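Local coordinates for protein alanine dehydrogenase (Archaeoglobus fulgidus, PDB 1OMO) that catalyses the reversible NAD-dependent oxidative deamination of L-alanine to pyruvate and ammonium, working as a homodimer with a Rossmann-fold nucleotide domain, at residues Lys118-Phe130 with Glu142-Lys154. Residues are numbered along the deposited sequence; the frame is centred on the assembly and turned at random.
Sequences KYLARKNSSVFGF and EALRRVFDIGEVK
F128 and F148 meet at the centre of this contact, their rings inclined at 57° in an oblique pairing, with F128 CZ 3.6 Å from F148 CB. I150 lies over one face of the F128 ring, its CG1 4.0 Å from the ring centroid in a CH-pi contact, while L144 CD1 comes in obliquely at 3.8 Å from F128 CD2. With CG anti to its carbonyl carbon (chi1 -70°), F128 turns its ring toward L144 of helix 135-147. Replacing F128 by an alanine would take away the ring between L144, F148 and I150 and would probably leave F148 CB and one side of its ring without support, and I150 CG1 without the face it covers. Beside the ring, strands 127-130 and 152-154 run parallel: the F128 amide donates almost straight to E152 O (2.8 Å), F128 O receives K154 N, and F130 N closes on K154 O. This is the first beta-alpha-beta unit of the Rossmann domain, strand 127-131, helix 135-147 and strand 152-156, with F130 packed against A137 of the probable dinucleotide-binding turn and helix. At the strand entry S126 O takes E152 N at 3.0 Å and, weakly, G151 N. On the opposite face of the two strands V127 CG1 rests on K154 CD at 3.6 Å, and K154 carries its NZ on to a salt bridge with E184. F148 reaches the turn after helix 102-120, where S125 CB lies over one face of its ring and A121 CB sits 4.0 Å from F148 CZ. Against that close-packed core the K118 end is sparse and open to solvent: exposed K118 crosses V147 at about a right angle, its chain keeping 4.1 Å from V147 CG1 at both CB and CD before its end leads away.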
loop_
_atom_site.group_PDB
_atom_site.type_symbol
_atom_site.label_atom_id
_atom_site.label_comp_id
_atom_site.label_asym_id
_atom_site.label_seq_id
_atom_site.Cartn_x
_atom_site.Cartn_y
_atom_site.Cartn_z
ATOM N N LYS A 118 -13.909 27.761 1.120
ATOM C CA LYS A 118 -13.468 28.927 0.365
ATOM C C LYS A 118 -14.102 28.978 -1.029
ATOM O O LYS A 118 -14.480 30.047 -1.511
ATOM C CB LYS A 118 -11.950 28.941 0.188
ATOM C CG LYS A 118 -11.521 30.031 -0.827
ATOM C CD LYS A 118 -10.016 30.360 -0.842
ATOM C CE LYS A 118 -9.262 29.467 -1.817
ATOM N NZ LYS A 118 -7.807 29.831 -1.917
ATOM N N TYR A 119 -14.227 27.814 -1.670
ATOM C CA TYR A 119 -14.780 27.734 -3.016
ATOM C C TYR A 119 -16.276 27.541 -3.081
ATOM O O TYR A 119 -16.906 27.899 -4.067
ATOM C CB TYR A 119 -14.133 26.570 -3.778
ATOM C CG TYR A 119 -12.749 26.878 -4.303
ATOM C CD1 TYR A 119 -12.581 27.483 -5.542
ATOM C CD2 TYR A 119 -11.619 26.604 -3.546
ATOM C CE1 TYR A 119 -11.314 27.808 -6.027
ATOM C CE2 TYR A 119 -10.347 26.932 -4.008
ATOM C CZ TYR A 119 -10.202 27.537 -5.258
ATOM O OH TYR A 119 -8.957 27.885 -5.744
ATOM N N LEU A 120 -16.853 26.978 -2.035
ATOM C CA LEU A 120 -18.260 26.662 -2.074
ATOM C C LEU A 120 -19.228 27.459 -1.204
ATOM O O LEU A 120 -20.392 27.573 -1.550
ATOM C CB LEU A 120 -18.408 25.174 -1.767
ATOM C CG LEU A 120 -18.438 24.110 -2.851
ATOM C CD1 LEU A 120 -18.024 24.622 -4.185
ATOM C CD2 LEU A 120 -17.565 22.956 -2.369
ATOM N N ALA A 121 -18.755 28.002 -0.090
ATOM C CA ALA A 121 -19.623 28.742 0.828
ATOM C C ALA A 121 -19.836 30.190 0.420
ATOM O O ALA A 121 -18.980 30.781 -0.236
ATOM C CB ALA A 121 -19.049 28.696 2.235
ATOM N N ARG A 122 -20.972 30.761 0.820
ATOM C CA ARG A 122 -21.279 32.157 0.498
ATOM C C ARG A 122 -20.159 33.040 0.990
ATOM O O ARG A 122 -19.713 32.915 2.136
ATOM C CB ARG A 122 -22.564 32.588 1.167
ATOM C CG ARG A 122 -23.789 31.976 0.590
ATOM C CD ARG A 122 -24.994 32.564 1.269
ATOM N NE ARG A 122 -25.390 31.826 2.465
ATOM C CZ ARG A 122 -25.348 32.322 3.685
ATOM N NH1 ARG A 122 -24.908 33.561 3.869
ATOM N NH2 ARG A 122 -25.782 31.600 4.704
ATOM N N LYS A 123 -19.696 33.932 0.130
ATOM C CA LYS A 123 -18.608 34.812 0.504
ATOM C C LYS A 123 -18.873 35.607 1.789
ATOM O O LYS A 123 -17.927 36.054 2.444
ATOM C CB LYS A 123 -18.272 35.722 -0.681
ATOM C CG LYS A 123 -17.659 34.929 -1.834
ATOM C CD LYS A 123 -18.170 35.390 -3.189
ATOM C CE LYS A 123 -17.468 36.658 -3.673
ATOM N NZ LYS A 123 -16.335 36.396 -4.631
ATOM N N ASN A 124 -20.142 35.724 2.186
ATOM C CA ASN A 124 -20.508 36.469 3.407
ATOM C C ASN A 124 -20.735 35.607 4.681
ATOM O O ASN A 124 -21.232 36.108 5.693
ATOM C CB ASN A 124 -21.763 37.337 3.141
ATOM C CG ASN A 124 -23.027 36.502 2.885
ATOM O OD1 ASN A 124 -22.970 35.293 2.727
ATOM N ND2 ASN A 124 -24.166 37.165 2.827
ATOM N N SER A 125 -20.354 34.329 4.640
ATOM C CA SER A 125 -20.537 33.428 5.794
ATOM C C SER A 125 -19.894 33.998 7.044
ATOM O O SER A 125 -18.764 34.495 7.003
ATOM C CB SER A 125 -19.932 32.032 5.514
ATOM O OG SER A 125 -20.662 31.347 4.512
ATOM N N SER A 126 -20.615 33.915 8.158
ATOM C CA SER A 126 -20.085 34.419 9.412
ATOM C C SER A 126 -20.451 33.544 10.596
ATOM O O SER A 126 -19.778 33.593 11.623
ATOM C CB SER A 126 -20.614 35.824 9.672
ATOM O OG SER A 126 -22.022 35.791 9.603
ATOM N N VAL A 127 -21.553 32.797 10.476
ATOM C CA VAL A 127 -21.973 31.927 11.559
ATOM C C VAL A 127 -21.506 30.527 11.215
ATOM O O VAL A 127 -21.866 29.995 10.172
ATOM C CB VAL A 127 -23.500 31.947 11.753
ATOM C CG1 VAL A 127 -23.873 31.084 12.946
ATOM C CG2 VAL A 127 -23.983 33.403 11.997
ATOM N N PHE A 128 -20.684 29.952 12.084
ATOM C CA PHE A 128 -20.156 28.623 11.855
ATOM C C PHE A 128 -20.643 27.650 12.883
ATOM O O PHE A 128 -20.434 27.856 14.072
ATOM C CB PHE A 128 -18.620 28.655 11.869
ATOM C CG PHE A 128 -18.028 29.363 10.676
ATOM C CD1 PHE A 128 -18.150 30.754 10.533
ATOM C CD2 PHE A 128 -17.410 28.642 9.662
ATOM C CE1 PHE A 128 -17.670 31.409 9.389
ATOM C CE2 PHE A 128 -16.933 29.299 8.520
ATOM C CZ PHE A 128 -17.070 30.681 8.392
ATOM N N GLY A 129 -21.294 26.596 12.415
ATOM C CA GLY A 129 -21.794 25.558 13.298
ATOM C C GLY A 129 -20.967 24.269 13.230
ATOM O O GLY A 129 -20.532 23.832 12.154
ATOM N N PHE A 130 -20.734 23.661 14.387
ATOM C CA PHE A 130 -19.987 22.427 14.468
ATOM C C PHE A 130 -20.782 21.306 15.145
ATOM O O PHE A 130 -21.221 21.422 16.305
ATOM C CB PHE A 130 -18.675 22.648 15.221
ATOM C CG PHE A 130 -17.700 23.539 14.494
ATOM C CD1 PHE A 130 -17.889 24.925 14.473
ATOM C CD2 PHE A 130 -16.596 22.996 13.833
ATOM C CE1 PHE A 130 -16.989 25.769 13.800
ATOM C CE2 PHE A 130 -15.676 23.829 13.151
ATOM C CZ PHE A 130 -15.876 25.215 13.138
ATOM N N GLU A 142 -9.576 25.963 12.514
ATOM C CA GLU A 142 -8.350 26.667 12.190
ATOM C C GLU A 142 -8.177 26.917 10.688
ATOM O O GLU A 142 -7.691 27.962 10.299
ATOM C CB GLU A 142 -7.126 25.915 12.732
ATOM C CG GLU A 142 -7.020 25.894 14.233
ATOM C CD GLU A 142 -6.700 27.257 14.853
ATOM O OE1 GLU A 142 -6.821 27.388 16.096
ATOM O OE2 GLU A 142 -6.316 28.190 14.113
ATOM N N ALA A 143 -8.536 25.955 9.851
ATOM C CA ALA A 143 -8.418 26.164 8.422
ATOM C C ALA A 143 -9.411 27.253 7.982
ATOM O O ALA A 143 -9.058 28.164 7.204
ATOM C CB ALA A 143 -8.704 24.893 7.688
ATOM N N LEU A 144 -10.646 27.147 8.473
ATOM C CA LEU A 144 -11.696 28.083 8.124
ATOM C C LEU A 144 -11.398 29.529 8.517
ATOM O O LEU A 144 -11.768 30.473 7.791
ATOM C CB LEU A 144 -13.038 27.635 8.741
ATOM C CG LEU A 144 -13.710 26.370 8.176
ATOM C CD1 LEU A 144 -14.837 25.911 9.096
ATOM C CD2 LEU A 144 -14.268 26.676 6.770
ATOM N N ARG A 145 -10.743 29.743 9.648
ATOM C CA ARG A 145 -10.481 31.114 9.962
ATOM C C ARG A 145 -9.354 31.669 9.106
ATOM O O ARG A 145 -9.057 32.841 9.165
ATOM C CB ARG A 145 -10.245 31.333 11.456
ATOM C CG ARG A 145 -9.098 30.649 12.063
ATOM C CD ARG A 145 -9.078 31.045 13.517
ATOM N NE ARG A 145 -7.861 30.604 14.162
ATOM C CZ ARG A 145 -7.281 31.257 15.161
ATOM N NH1 ARG A 145 -7.811 32.381 15.611
ATOM N NH2 ARG A 145 -6.193 30.758 15.734
ATOM N N ARG A 146 -8.732 30.843 8.282
ATOM C CA ARG A 146 -7.706 31.386 7.398
ATOM C C ARG A 146 -8.480 31.971 6.228
ATOM O O ARG A 146 -7.976 32.786 5.497
ATOM C CB ARG A 146 -6.768 30.291 6.872
ATOM C CG ARG A 146 -5.421 30.219 7.566
ATOM C CD ARG A 146 -5.572 29.939 9.033
ATOM N NE ARG A 146 -4.288 29.658 9.656
ATOM C CZ ARG A 146 -4.146 29.173 10.888
ATOM N NH1 ARG A 146 -2.925 28.952 11.379
ATOM N NH2 ARG A 146 -5.226 28.910 11.623
ATOM N N VAL A 147 -9.721 31.552 6.050
ATOM C CA VAL A 147 -10.463 32.053 4.906
ATOM C C VAL A 147 -11.688 32.904 5.206
ATOM O O VAL A 147 -12.237 33.545 4.304
ATOM C CB VAL A 147 -10.861 30.875 3.939
ATOM C CG1 VAL A 147 -9.594 30.330 3.233
ATOM C CG2 VAL A 147 -11.517 29.741 4.707
ATOM N N PHE A 148 -12.112 32.920 6.462
ATOM C CA PHE A 148 -13.278 33.718 6.844
ATOM C C PHE A 148 -13.084 34.340 8.207
ATOM O O PHE A 148 -12.436 33.778 9.090
ATOM C CB PHE A 148 -14.559 32.882 6.952
ATOM C CG PHE A 148 -15.068 32.321 5.654
ATOM C CD1 PHE A 148 -14.882 30.974 5.358
ATOM C CD2 PHE A 148 -15.807 33.110 4.770
ATOM C CE1 PHE A 148 -15.424 30.410 4.217
ATOM C CE2 PHE A 148 -16.356 32.561 3.624
ATOM C CZ PHE A 148 -16.164 31.190 3.345
ATOM N N ASP A 149 -13.643 35.520 8.382
ATOM C CA ASP A 149 -13.576 36.127 9.683
ATOM C C ASP A 149 -14.791 35.462 10.295
ATOM O O ASP A 149 -15.895 35.601 9.797
ATOM C CB ASP A 149 -13.750 37.640 9.585
ATOM C CG ASP A 149 -12.422 38.363 9.591
ATOM O OD1 ASP A 149 -11.559 37.982 10.432
ATOM O OD2 ASP A 149 -12.239 39.298 8.772
ATOM N N ILE A 150 -14.577 34.700 11.344
ATOM C CA ILE A 150 -15.666 33.979 11.987
ATOM C C ILE A 150 -16.440 34.845 12.971
ATOM O O ILE A 150 -15.920 35.241 14.012
ATOM C CB ILE A 150 -15.105 32.712 12.674
ATOM C CG1 ILE A 150 -14.556 31.764 11.587
ATOM C CG2 ILE A 150 -16.182 32.036 13.470
ATOM C CD1 ILE A 150 -13.981 30.483 12.092
ATOM N N GLY A 151 -17.687 35.149 12.622
ATOM C CA GLY A 151 -18.513 35.981 13.469
ATOM C C GLY A 151 -18.995 35.291 14.724
ATOM O O GLY A 151 -18.913 35.860 15.805
ATOM N N GLU A 152 -19.479 34.064 14.573
ATOM C CA GLU A 152 -19.987 33.309 15.696
ATOM C C GLU A 152 -19.850 31.806 15.518
ATOM O O GLU A 152 -20.011 31.289 14.417
ATOM C CB GLU A 152 -21.462 33.617 15.915
ATOM C CG GLU A 152 -22.027 32.897 17.125
ATOM C CD GLU A 152 -23.550 32.889 17.142
ATOM O OE1 GLU A 152 -24.147 32.406 18.128
ATOM O OE2 GLU A 152 -24.148 33.360 16.159
ATOM N N VAL A 153 -19.571 31.116 16.618
ATOM C CA VAL A 153 -19.437 29.666 16.613
ATOM C C VAL A 153 -20.527 29.051 17.490
ATOM O O VAL A 153 -20.742 29.482 18.622
ATOM C CB VAL A 153 -18.025 29.238 17.116
ATOM C CG1 VAL A 153 -18.017 27.727 17.499
ATOM C CG2 VAL A 153 -16.992 29.536 16.005
ATOM N N LYS A 154 -21.233 28.073 16.932
ATOM C CA LYS A 154 -22.272 27.344 17.651
ATOM C C LYS A 154 -21.787 25.891 17.736
ATOM O O LYS A 154 -21.688 25.217 16.707
ATOM C CB LYS A 154 -23.577 27.448 16.880
ATOM C CG LYS A 154 -24.016 28.912 16.703
ATOM C CD LYS A 154 -25.136 29.047 15.688
ATOM C CE LYS A 154 -26.437 29.457 16.300
ATOM N NZ LYS A 154 -27.437 29.541 15.204
#